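Local coordinates for putative pachytene checkpoint protein 2 (Caenorhabditis elegans, PDB 4XGU) that binds and hydrolyses ATP as an AAA+ protein remodeler and probably plays a key role in chromosome recombination during meiosis, at residues N172-T183 against D311-Q321; T186-S197 against C245-E253. One frame throughout, in Å; residues are numbered along the deposited sequence.

Contact 1. Residues N172-T183 against D311-Q321; sequences NRLILLTGPPGT and DRADIVKNVGQ. With ADP (adenosine-5'-diphosphate), chain H.
Asp314 holds CG anti to its carbonyl carbon (chi1 -83°), beside its own N, and this turns the carboxylate toward the backbone of Asn172 and Arg173. OD1 of Asp314 takes the N-H of Asn172 on its syn side at 2.7 Å, while OD2 receives weak, bent bonds from the amides of Arg173 and Leu174. Replacing this aspartate by an alanine removes that acceptor, and the turn leading into strand 174-178 would probably be freer to shift, its amides left without their mate. From there strands 174-178 and 315-318 run parallel, their axes 4.8 Å apart. In the parallel register Leu176 bonds to both neighbours of Val316: its N gives to Ile315 O at 3.1 Å and its O receives Lys317 N. Thr178 does the same about Asn318, with Lys317 O and Val319 N. On one face Leu176 CD2 lies alongside Val316 CG2 (3.8 Å); on the other, Leu177 CD2 rests on Lys317 CB (3.6 Å), and NZ of that lysine forms a salt bridge with Glu148. Beyond the strands, Gly179 passes so near Val319 O that a CB would collide with it, and Thr183 CB packs on Val319 CG1 at 3.6 Å. Strand 174-178 runs into the phosphate-binding loop, consistent with Walker A, and its pairing with the edge strand 315-318 is the parallel order of the AAA+ core sheet.

Contact 2. Residues T186-S197 against C245-E253; sequences TSLCKGLAQHLS and CMVFVLIDE. With ADP (adenosine-5'-diphosphate), chain H.
This is apolar helix-on-sheet packing: Cys189, Ala193 and Leu196 of helix 185-199 lie on Leu250 and Phe248 of strand 245-251, an inner strand of the ATPase sheet. Helix and strand run antiparallel, axes 9.8 Å apart, and no hydrogen bond crosses between the two segments. Ala193 CB sits over the centre of the Phe248 ring in a CH-pi contact, 3.7 Å from its centroid, while Leu196 CB reaches Phe248 CZ at 3.8 Å. Further toward the nucleotide, Leu250 forks: CD1 meets Cys189 CB at 3.6 Å, and CD2 touches Thr186 CG2 and, more loosely, the CD and CE carbons of Lys190. At the helix start the chemistry turns polar. With OG1 of Thr186 beside its own backbone N (chi1 -56°), both groups grip one oxygen of the terminal phosphate of ADP: N donates to O2B at 2.7 Å and OG1 at 2.8 Å. The next residue, Ser187, holds O1A of the other phosphate through its N and OG. Asp252 OD1 stands 3.5 Å from Thr186 OG1, just past the end of the strand. A hydrophobic strand followed by Asp-Glu beside the P-loop helix matches the Walker B motif of AAA+ ATPases, probably here Asp252 and Glu253.

In the fold
Contact 1 and contact 2 hold one sheet in two ways, and both reach the nucleotide. In contact 1 an inner strand and the sheet's edge strand 315-318 are joined mainly by backbone bonds; it is only partly buried, and Asp311 and Arg312 at its far end pack on His215 and Leu217 of a neighbouring subunit. Contact 2 is buried, lies on a face of the sheet and relies on side chains. Strand 174-178 and helix 185-199 follow each other through the phosphate-binding loop; both segments of contact 2 fall in the chain between those of contact 1, which nests it inside. The two touch where Leu177 CD1 reaches Cys189 SG at 3.6 Å.

Contact 1. Residues N172-T183 against D311-Q321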
loop_
_atom_site.group_PDB
_atom_site.type_symbol
_atom_site.label_atom_id
_atom_site.label_comp_id
_atom_site.label_asym_id
_atom_site.label_seq_id
_atom_site.Cartn_x
_atom_site.Cartn_y
_atom_site.Cartn_z
ATOM N N ASN B 172 35.202 0.679 5.427
ATOM C CA ASN B 172 33.973 -0.109 5.442
ATOM C C ASN B 172 34.182 -1.597 5.178
ATOM O O ASN B 172 33.350 -2.416 5.565
ATOM C CB ASN B 172 32.980 0.445 4.417
ATOM C CG ASN B 172 32.257 1.681 4.910
ATOM O OD1 ASN B 172 32.027 1.844 6.108
ATOM N ND2 ASN B 172 31.887 2.558 3.984
ATOM N N ARG B 173 35.284 -1.928 4.509
ATOM C CA ARG B 173 35.606 -3.304 4.120
ATOM C C ARG B 173 34.589 -3.884 3.143
ATOM O O ARG B 173 34.510 -5.100 2.971
ATOM C CB ARG B 173 35.712 -4.214 5.349
ATOM C CG ARG B 173 37.084 -4.827 5.547
ATOM C CD ARG B 173 37.899 -4.067 6.574
ATOM N NE ARG B 173 37.371 -4.234 7.924
ATOM C CZ ARG B 173 37.907 -3.677 9.006
ATOM N NH1 ARG B 173 38.989 -2.920 8.893
ATOM N NH2 ARG B 173 37.361 -3.878 10.199
ATOM N N LEU B 174 33.815 -3.013 2.504
ATOM C CA LEU B 174 32.854 -3.438 1.491
ATOM C C LEU B 174 33.176 -2.761 0.168
ATOM O O LEU B 174 33.585 -1.603 0.142
ATOM C CB LEU B 174 31.418 -3.117 1.932
ATOM C CG LEU B 174 30.243 -3.687 1.123
ATOM C CD1 LEU B 174 29.026 -3.882 2.011
ATOM C CD2 LEU B 174 29.876 -2.793 -0.053
ATOM N N ILE B 175 32.994 -3.483 -0.930
ATOM C CA ILE B 175 33.188 -2.904 -2.255
ATOM C C ILE B 175 32.027 -3.286 -3.173
ATOM O O ILE B 175 31.540 -4.415 -3.134
ATOM C CB ILE B 175 34.527 -3.351 -2.871
ATOM C CG1 ILE B 175 34.606 -2.946 -4.343
ATOM C CG2 ILE B 175 34.705 -4.851 -2.723
ATOM C CD1 ILE B 175 35.750 -3.582 -5.092
ATOM N N LEU B 176 31.584 -2.333 -3.990
ATOM C CA LEU B 176 30.430 -2.528 -4.858
ATOM C C LEU B 176 30.753 -2.271 -6.329
ATOM O O LEU B 176 31.232 -1.198 -6.692
ATOM C CB LEU B 176 29.290 -1.615 -4.410
ATOM C CG LEU B 176 28.005 -1.604 -5.232
ATOM C CD1 LEU B 176 27.254 -2.907 -5.061
ATOM C CD2 LEU B 176 27.141 -0.426 -4.822
ATOM N N LEU B 177 30.485 -3.265 -7.171
ATOM C CA LEU B 177 30.628 -3.122 -8.617
ATOM C C LEU B 177 29.254 -3.136 -9.273
ATOM O O LEU B 177 28.442 -4.016 -8.991
ATOM C CB LEU B 177 31.489 -4.244 -9.191
ATOM C CG LEU B 177 32.920 -4.370 -8.668
ATOM C CD1 LEU B 177 33.581 -5.617 -9.236
ATOM C CD2 LEU B 177 33.725 -3.132 -9.017
ATOM N N THR B 178 28.980 -2.162 -10.135
ATOM C CA THR B 178 27.689 -2.118 -10.816
ATOM C C THR B 178 27.844 -1.933 -12.321
ATOM O O THR B 178 28.885 -1.483 -12.801
ATOM C CB THR B 178 26.795 -0.991 -10.270
ATOM O OG1 THR B 178 27.390 0.278 -10.566
ATOM C CG2 THR B 178 26.609 -1.126 -8.765
ATOM N N GLY B 179 26.795 -2.284 -13.058
ATOM C CA GLY B 179 26.790 -2.167 -14.504
ATOM C C GLY B 179 25.871 -3.192 -15.140
ATOM O O GLY B 179 25.195 -3.941 -14.437
ATOM N N PRO B 180 25.829 -3.220 -16.478
ATOM C CA PRO B 180 25.079 -4.243 -17.216
ATOM C C PRO B 180 25.612 -5.648 -16.926
ATOM O O PRO B 180 26.764 -5.784 -16.514
ATOM C CB PRO B 180 25.307 -3.856 -18.680
ATOM C CG PRO B 180 25.608 -2.399 -18.643
ATOM C CD PRO B 180 26.380 -2.191 -17.375
ATOM N N PRO B 181 24.780 -6.681 -17.134
ATOM C CA PRO B 181 25.145 -8.072 -16.837
ATOM C C PRO B 181 26.336 -8.611 -17.639
ATOM O O PRO B 181 26.992 -9.543 -17.182
ATOM C CB PRO B 181 23.874 -8.850 -17.200
ATOM C CG PRO B 181 22.777 -7.857 -17.110
ATOM C CD PRO B 181 23.375 -6.563 -17.563
ATOM N N GLY B 182 26.609 -8.049 -18.809
ATOM C CA GLY B 182 27.629 -8.612 -19.679
ATOM C C GLY B 182 29.042 -8.098 -19.464
ATOM O O GLY B 182 29.957 -8.469 -20.200
ATOM N N THR B 183 29.227 -7.260 -18.450
ATOM C CA THR B 183 30.496 -6.562 -18.255
ATOM C C THR B 183 31.541 -7.379 -17.495
ATOM O O THR B 183 32.732 -7.061 -17.530
ATOM C CB THR B 183 30.276 -5.245 -17.509
ATOM O OG1 THR B 183 29.823 -5.523 -16.179
ATOM C CG2 THR B 183 29.237 -4.404 -18.229
ATOM N N ASP B 311 25.849 3.641 0.658
ATOM C CA ASP B 311 26.309 4.258 1.896
ATOM C C ASP B 311 27.311 3.370 2.627
ATOM O O ASP B 311 28.210 3.865 3.306
ATOM C CB ASP B 311 25.122 4.568 2.814
ATOM C CG ASP B 311 24.735 6.035 2.801
ATOM O OD1 ASP B 311 25.117 6.749 1.848
ATOM O OD2 ASP B 311 24.047 6.474 3.747
ATOM N N ARG B 312 27.151 2.057 2.476
ATOM C CA ARG B 312 27.981 1.085 3.181
ATOM C C ARG B 312 29.264 0.754 2.426
ATOM O O ARG B 312 30.160 0.110 2.967
ATOM C CB ARG B 312 27.193 -0.203 3.438
ATOM C CG ARG B 312 26.552 -0.267 4.812
ATOM C CD ARG B 312 25.852 -1.594 5.064
ATOM N NE ARG B 312 25.284 -1.642 6.407
ATOM C CZ ARG B 312 24.117 -1.100 6.738
ATOM N NH1 ARG B 312 23.396 -0.471 5.821
ATOM N NH2 ARG B 312 23.670 -1.183 7.985
ATOM N N ALA B 313 29.346 1.195 1.178
ATOM C CA ALA B 313 30.470 0.838 0.328
ATOM C C ALA B 313 31.666 1.763 0.530
ATOM O O ALA B 313 31.507 2.973 0.687
ATOM C CB ALA B 313 30.045 0.844 -1.136
ATOM N N ASP B 314 32.862 1.181 0.535
ATOM C CA ASP B 314 34.099 1.954 0.506
ATOM C C ASP B 314 34.233 2.644 -0.839
ATOM O O ASP B 314 34.559 3.830 -0.919
ATOM C CB ASP B 314 35.315 1.060 0.749
ATOM C CG ASP B 314 35.570 0.802 2.217
ATOM O OD1 ASP B 314 35.534 1.768 3.010
ATOM O OD2 ASP B 314 35.806 -0.370 2.578
ATOM N N ILE B 315 33.982 1.881 -1.897
ATOM C CA ILE B 315 34.087 2.388 -3.255
ATOM C C ILE B 315 33.034 1.744 -4.155
ATOM O O ILE B 315 32.777 0.543 -4.070
ATOM C CB ILE B 315 35.494 2.138 -3.833
ATOM C CG1 ILE B 315 35.583 2.629 -5.278
ATOM C CG2 ILE B 315 35.865 0.661 -3.738
ATOM C CD1 ILE B 315 36.939 2.416 -5.909
ATOM N N VAL B 316 32.409 2.559 -4.998
ATOM C CA VAL B 316 31.444 2.065 -5.970
ATOM C C VAL B 316 31.971 2.291 -7.379
ATOM O O VAL B 316 32.154 3.432 -7.805
ATOM C CB VAL B 316 30.081 2.754 -5.820
ATOM C CG1 VAL B 316 29.122 2.259 -6.889
ATOM C CG2 VAL B 316 29.511 2.509 -4.431
ATOM N N LYS B 317 32.223 1.199 -8.096
ATOM C CA LYS B 317 32.748 1.278 -9.453
ATOM C C LYS B 317 31.722 0.844 -10.492
ATOM O O LYS B 317 31.130 -0.231 -10.384
ATOM C CB LYS B 317 34.009 0.423 -9.589
ATOM C CG LYS B 317 35.298 1.185 -9.358
ATOM C CD LYS B 317 35.483 2.267 -10.411
ATOM C CE LYS B 317 36.745 3.073 -10.158
ATOM N NZ LYS B 317 36.957 4.114 -11.201
ATOM N N ASN B 318 31.521 1.689 -11.497
ATOM C CA ASN B 318 30.633 1.366 -12.605
ATOM C C ASN B 318 31.394 0.730 -13.757
ATOM O O ASN B 318 32.337 1.313 -14.287
ATOM C CB ASN B 318 29.898 2.617 -13.092
ATOM C CG ASN B 318 28.614 2.872 -12.325
ATOM O OD1 ASN B 318 28.391 3.966 -11.800
ATOM N ND2 ASN B 318 27.760 1.857 -12.254
ATOM N N VAL B 319 30.983 -0.474 -14.135
ATOM C CA VAL B 319 31.601 -1.173 -15.252
ATOM C C VAL B 319 30.666 -1.160 -16.452
ATOM O O VAL B 319 29.585 -1.749 -16.411
ATOM C CB VAL B 319 31.948 -2.624 -14.887
ATOM C CG1 VAL B 319 32.848 -3.223 -15.941
ATOM C CG2 VAL B 319 32.618 -2.679 -13.524
ATOM N N GLY B 320 31.077 -0.482 -17.517
ATOM C CA GLY B 320 30.228 -0.341 -18.684
ATOM C C GLY B 320 30.475 -1.417 -19.721
ATOM O O GLY B 320 31.439 -2.178 -19.615
ATOM N N GLN B 321 29.597 -1.488 -20.717
ATOM C CA GLN B 321 29.807 -2.383 -21.849
ATOM C C GLN B 321 31.070 -1.949 -22.587
ATOM O O GLN B 321 31.352 -0.754 -22.678
ATOM C CB GLN B 321 28.595 -2.375 -22.786
ATOM C CG GLN B 321 27.286 -2.846 -22.152
ATOM C CD GLN B 321 27.190 -4.362 -22.015
ATOM O OE1 GLN B 321 28.192 -5.075 -22.094
ATOM N NE2 GLN B 321 25.974 -4.859 -21.811
HETATM P PB ADP H . 28.631 -10.273 -14.731
HETATM O O1B ADP H . 28.673 -8.911 -15.377
HETATM O O2B ADP H . 29.320 -10.333 -13.390
HETATM O O3B ADP H . 27.269 -10.932 -14.755
HETATM P PA ADP H . 30.435 -12.408 -15.151
HETATM O O1A ADP H . 31.573 -11.839 -14.339
HETATM O O2A ADP H . 29.501 -13.427 -14.540
HETATM O O3A ADP H . 29.547 -11.178 -15.707
HETATM O "O5'" ADP H . 31.083 -13.069 -16.467
HETATM C "C5'" ADP H . 30.701 -12.665 -17.778
HETATM C "C4'" ADP H . 31.471 -13.505 -18.790
HETATM O "O4'" ADP H . 31.679 -12.745 -19.982
HETATM C "C3'" ADP H . 32.837 -13.904 -18.259
HETATM O "O3'" ADP H . 32.873 -15.309 -17.992
HETATM C "C2'" ADP H . 33.826 -13.547 -19.349
HETATM O "O2'" ADP H . 34.278 -14.738 -20.001
HETATM C "C1'" ADP H . 33.062 -12.679 -20.336
HETATM N N9 ADP H . 33.500 -11.270 -20.175
HETATM C C8 ADP H . 32.726 -10.268 -19.717
HETATM N N7 ADP H . 33.403 -9.092 -19.679
HETATM C C5 ADP H . 34.647 -9.335 -20.124
HETATM C C6 ADP H . 35.870 -8.532 -20.338
HETATM N N6 ADP H . 35.885 -7.207 -20.062
HETATM N N1 ADP H . 36.962 -9.165 -20.819
HETATM C C2 ADP H . 36.950 -10.484 -21.096
HETATM N N3 ADP H . 35.875 -11.276 -20.926
HETATM C C4 ADP H . 34.710 -10.770 -20.452
#

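Contact 2. Residues T186-S197 against C245-E253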
loop_
_atom_site.group_PDB
_atom_site.type_symbol
_atom_site.label_atom_id
_atom_site.label_comp_id
_atom_site.label_asym_id
_atom_site.label_seq_id
_atom_site.Cartn_x
_atom_site.Cartn_y
_atom_site.Cartn_z
ATOM N N THR B 186 31.528 -10.100 -11.827
ATOM C CA THR B 186 31.825 -11.271 -11.015
ATOM C C THR B 186 33.260 -11.724 -11.243
ATOM O O THR B 186 33.991 -11.992 -10.290
ATOM C CB THR B 186 30.868 -12.435 -11.328
ATOM O OG1 THR B 186 29.512 -12.006 -11.152
ATOM C CG2 THR B 186 31.148 -13.615 -10.410
ATOM N N SER B 187 33.661 -11.787 -12.511
ATOM C CA SER B 187 35.015 -12.198 -12.875
ATOM C C SER B 187 36.060 -11.287 -12.242
ATOM O O SER B 187 37.116 -11.750 -11.812
ATOM C CB SER B 187 35.181 -12.214 -14.395
ATOM O OG SER B 187 34.402 -13.241 -14.984
ATOM N N LEU B 188 35.759 -9.992 -12.187
ATOM C CA LEU B 188 36.627 -9.034 -11.510
ATOM C C LEU B 188 36.800 -9.400 -10.040
ATOM O O LEU B 188 37.914 -9.409 -9.521
ATOM C CB LEU B 188 36.066 -7.616 -11.627
ATOM C CG LEU B 188 36.281 -6.875 -12.946
ATOM C CD1 LEU B 188 35.645 -5.496 -12.884
ATOM C CD2 LEU B 188 37.764 -6.762 -13.255
ATOM N N CYS B 189 35.690 -9.703 -9.375
ATOM C CA CYS B 189 35.721 -10.063 -7.964
ATOM C C CYS B 189 36.504 -11.347 -7.725
ATOM O O CYS B 189 37.266 -11.441 -6.765
ATOM C CB CYS B 189 34.301 -10.216 -7.419
ATOM S SG CYS B 189 33.398 -8.665 -7.264
ATOM N N LYS B 190 36.305 -12.333 -8.593
ATOM C CA LYS B 190 37.017 -13.598 -8.480
ATOM C C LYS B 190 38.518 -13.361 -8.601
ATOM O O LYS B 190 39.291 -13.731 -7.715
ATOM C CB LYS B 190 36.560 -14.587 -9.555
ATOM C CG LYS B 190 35.062 -14.833 -9.632
ATOM C CD LYS B 190 34.582 -15.769 -8.542
ATOM C CE LYS B 190 33.314 -16.506 -8.962
ATOM N NZ LYS B 190 33.535 -17.374 -10.155
ATOM N N GLY B 191 38.920 -12.729 -9.699
ATOM C CA GLY B 191 40.325 -12.506 -9.985
ATOM C C GLY B 191 40.998 -11.616 -8.964
ATOM O O GLY B 191 42.168 -11.817 -8.624
ATOM N N LEU B 192 40.255 -10.626 -8.478
ATOM C CA LEU B 192 40.768 -9.696 -7.478
ATOM C C LEU B 192 41.124 -10.419 -6.184
ATOM O O LEU B 192 42.199 -10.215 -5.622
ATOM C CB LEU B 192 39.743 -8.598 -7.202
ATOM C CG LEU B 192 40.043 -7.669 -6.032
ATOM C CD1 LEU B 192 41.328 -6.900 -6.279
ATOM C CD2 LEU B 192 38.876 -6.726 -5.815
ATOM N N ALA B 193 40.211 -11.266 -5.720
ATOM C CA ALA B 193 40.444 -12.077 -4.535
ATOM C C ALA B 193 41.575 -13.080 -4.765
ATOM O O ALA B 193 42.307 -13.420 -3.836
ATOM C CB ALA B 193 39.168 -12.798 -4.131
ATOM N N GLN B 194 41.711 -13.555 -6.001
ATOM C CA GLN B 194 42.775 -14.495 -6.342
ATOM C C GLN B 194 44.139 -13.853 -6.130
ATOM O O GLN B 194 45.037 -14.456 -5.541
ATOM C CB GLN B 194 42.637 -14.968 -7.791
ATOM C CG GLN B 194 43.666 -16.010 -8.224
ATOM C CD GLN B 194 43.265 -17.429 -7.857
ATOM O OE1 GLN B 194 42.331 -17.647 -7.085
ATOM N NE2 GLN B 194 43.973 -18.404 -8.413
ATOM N N HIS B 195 44.286 -12.623 -6.608
ATOM C CA HIS B 195 45.552 -11.914 -6.488
ATOM C C HIS B 195 45.829 -11.523 -5.042
ATOM O O HIS B 195 46.939 -11.712 -4.542
ATOM C CB HIS B 195 45.565 -10.673 -7.388
ATOM C CG HIS B 195 45.921 -10.965 -8.815
ATOM N ND1 HIS B 195 47.190 -11.335 -9.204
ATOM C CD2 HIS B 195 45.175 -10.933 -9.944
ATOM C CE1 HIS B 195 47.210 -11.525 -10.512
ATOM N NE2 HIS B 195 46.000 -11.288 -10.985
ATOM N N LEU B 196 44.820 -10.980 -4.372
ATOM C CA LEU B 196 44.981 -10.524 -2.996
ATOM C C LEU B 196 45.407 -11.654 -2.067
ATOM O O LEU B 196 46.232 -11.451 -1.181
ATOM C CB LEU B 196 43.687 -9.896 -2.492
ATOM C CG LEU B 196 43.374 -8.511 -3.056
ATOM C CD1 LEU B 196 42.015 -8.049 -2.576
ATOM C CD2 LEU B 196 44.451 -7.513 -2.656
ATOM N N SER B 197 44.849 -12.842 -2.276
ATOM C CA SER B 197 45.205 -14.006 -1.470
ATOM C C SER B 197 46.689 -14.350 -1.608
ATOM O O SER B 197 47.322 -14.803 -0.655
ATOM C CB SER B 197 44.353 -15.209 -1.867
ATOM O OG SER B 197 44.626 -15.597 -3.202
ATOM N N CYS B 245 43.859 -15.837 8.709
ATOM C CA CYS B 245 43.111 -16.285 7.540
ATOM C C CYS B 245 42.148 -15.202 7.076
ATOM O O CYS B 245 41.337 -14.709 7.860
ATOM C CB CYS B 245 42.334 -17.568 7.836
ATOM S SG CYS B 245 41.133 -18.003 6.543
ATOM N N MET B 246 42.234 -14.835 5.803
ATOM C CA MET B 246 41.339 -13.822 5.266
ATOM C C MET B 246 40.194 -14.472 4.505
ATOM O O MET B 246 40.393 -15.441 3.768
ATOM C CB MET B 246 42.097 -12.832 4.371
ATOM C CG MET B 246 42.638 -13.403 3.073
ATOM S SD MET B 246 43.737 -12.246 2.220
ATOM C CE MET B 246 42.773 -10.737 2.284
ATOM N N VAL B 247 38.988 -13.950 4.708
ATOM C CA VAL B 247 37.812 -14.492 4.043
ATOM C C VAL B 247 37.223 -13.464 3.077
ATOM O O VAL B 247 37.205 -12.262 3.347
ATOM C CB VAL B 247 36.742 -14.960 5.071
ATOM C CG1 VAL B 247 37.419 -15.589 6.283
ATOM C CG2 VAL B 247 35.846 -13.821 5.507
ATOM N N PHE B 248 36.783 -13.949 1.922
ATOM C CA PHE B 248 36.161 -13.100 0.918
ATOM C C PHE B 248 34.699 -13.476 0.764
ATOM O O PHE B 248 34.369 -14.652 0.624
ATOM C CB PHE B 248 36.876 -13.228 -0.427
ATOM C CG PHE B 248 38.234 -12.595 -0.461
ATOM C CD1 PHE B 248 39.358 -13.310 -0.080
ATOM C CD2 PHE B 248 38.392 -11.289 -0.890
ATOM C CE1 PHE B 248 40.615 -12.731 -0.117
ATOM C CE2 PHE B 248 39.644 -10.702 -0.929
ATOM C CZ PHE B 248 40.758 -11.425 -0.543
ATOM N N VAL B 249 33.820 -12.483 0.787
ATOM C CA VAL B 249 32.406 -12.754 0.585
ATOM C C VAL B 249 31.911 -12.085 -0.684
ATOM O O VAL B 249 31.867 -10.859 -0.777
ATOM C CB VAL B 249 31.562 -12.284 1.775
ATOM C CG1 VAL B 249 30.087 -12.519 1.499
ATOM C CG2 VAL B 249 31.994 -13.003 3.044
ATOM N N LEU B 250 31.551 -12.901 -1.668
ATOM C CA LEU B 250 31.003 -12.393 -2.916
ATOM C C LEU B 250 29.485 -12.529 -2.920
ATOM O O LEU B 250 28.945 -13.573 -2.552
ATOM C CB LEU B 250 31.607 -13.131 -4.112
ATOM C CG LEU B 250 31.030 -12.760 -5.479
ATOM C CD1 LEU B 250 31.252 -11.286 -5.765
ATOM C CD2 LEU B 250 31.639 -13.617 -6.574
ATOM N N ILE B 251 28.801 -11.466 -3.331
ATOM C CA ILE B 251 27.346 -11.468 -3.403
ATOM C C ILE B 251 26.884 -11.034 -4.795
ATOM O O ILE B 251 27.103 -9.896 -5.206
ATOM C CB ILE B 251 26.737 -10.545 -2.331
ATOM C CG1 ILE B 251 27.156 -11.014 -0.935
ATOM C CG2 ILE B 251 25.222 -10.512 -2.449
ATOM C CD1 ILE B 251 26.929 -9.994 0.151
ATOM N N ASP B 252 26.251 -11.953 -5.516
ATOM C CA ASP B 252 25.827 -11.700 -6.890
ATOM C C ASP B 252 24.361 -11.289 -6.970
ATOM O O ASP B 252 23.562 -11.674 -6.117
ATOM C CB ASP B 252 26.066 -12.939 -7.753
ATOM C CG ASP B 252 27.514 -13.388 -7.740
ATOM O OD1 ASP B 252 28.407 -12.520 -7.850
ATOM O OD2 ASP B 252 27.761 -14.606 -7.615
ATOM N N GLU B 253 24.022 -10.521 -8.006
ATOM C CA GLU B 253 22.656 -10.045 -8.234
ATOM C C GLU B 253 22.041 -9.452 -6.973
ATOM O O GLU B 253 20.950 -9.848 -6.565
ATOM C CB GLU B 253 21.771 -11.180 -8.754
ATOM C CG GLU B 253 21.969 -11.505 -10.222
ATOM C CD GLU B 253 20.656 -11.574 -10.983
ATOM O OE1 GLU B 253 19.604 -11.797 -10.343
ATOM O OE2 GLU B 253 20.675 -11.394 -12.220
HETATM P PB ADP H . 28.631 -10.273 -14.731
HETATM O O1B ADP H . 28.673 -8.911 -15.377
HETATM O O2B ADP H . 29.320 -10.333 -13.390
HETATM O O3B ADP H . 27.269 -10.932 -14.755
HETATM P PA ADP H . 30.435 -12.408 -15.151
HETATM O O1A ADP H . 31.573 -11.839 -14.339
HETATM O O2A ADP H . 29.501 -13.427 -14.540
HETATM O O3A ADP H . 29.547 -11.178 -15.707
HETATM O "O5'" ADP H . 31.083 -13.069 -16.467
HETATM C "C5'" ADP H . 30.701 -12.665 -17.778
HETATM C "C4'" ADP H . 31.471 -13.505 -18.790
HETATM O "O4'" ADP H . 31.679 -12.745 -19.982
HETATM C "C3'" ADP H . 32.837 -13.904 -18.259
HETATM O "O3'" ADP H . 32.873 -15.309 -17.992
HETATM C "C2'" ADP H . 33.826 -13.547 -19.349
HETATM O "O2'" ADP H . 34.278 -14.738 -20.001
HETATM C "C1'" ADP H . 33.062 -12.679 -20.336
HETATM N N9 ADP H . 33.500 -11.270 -20.175
HETATM C C8 ADP H . 32.726 -10.268 -19.717
HETATM N N7 ADP H . 33.403 -9.092 -19.679
HETATM C C5 ADP H . 34.647 -9.335 -20.124
HETATM C C6 ADP H . 35.870 -8.532 -20.338
HETATM N N6 ADP H . 35.885 -7.207 -20.062
HETATM N N1 ADP H . 36.962 -9.165 -20.819
HETATM C C2 ADP H . 36.950 -10.484 -21.096
HETATM N N3 ADP H . 35.875 -11.276 -20.926
HETATM C C4 ADP H . 34.710 -10.770 -20.452
#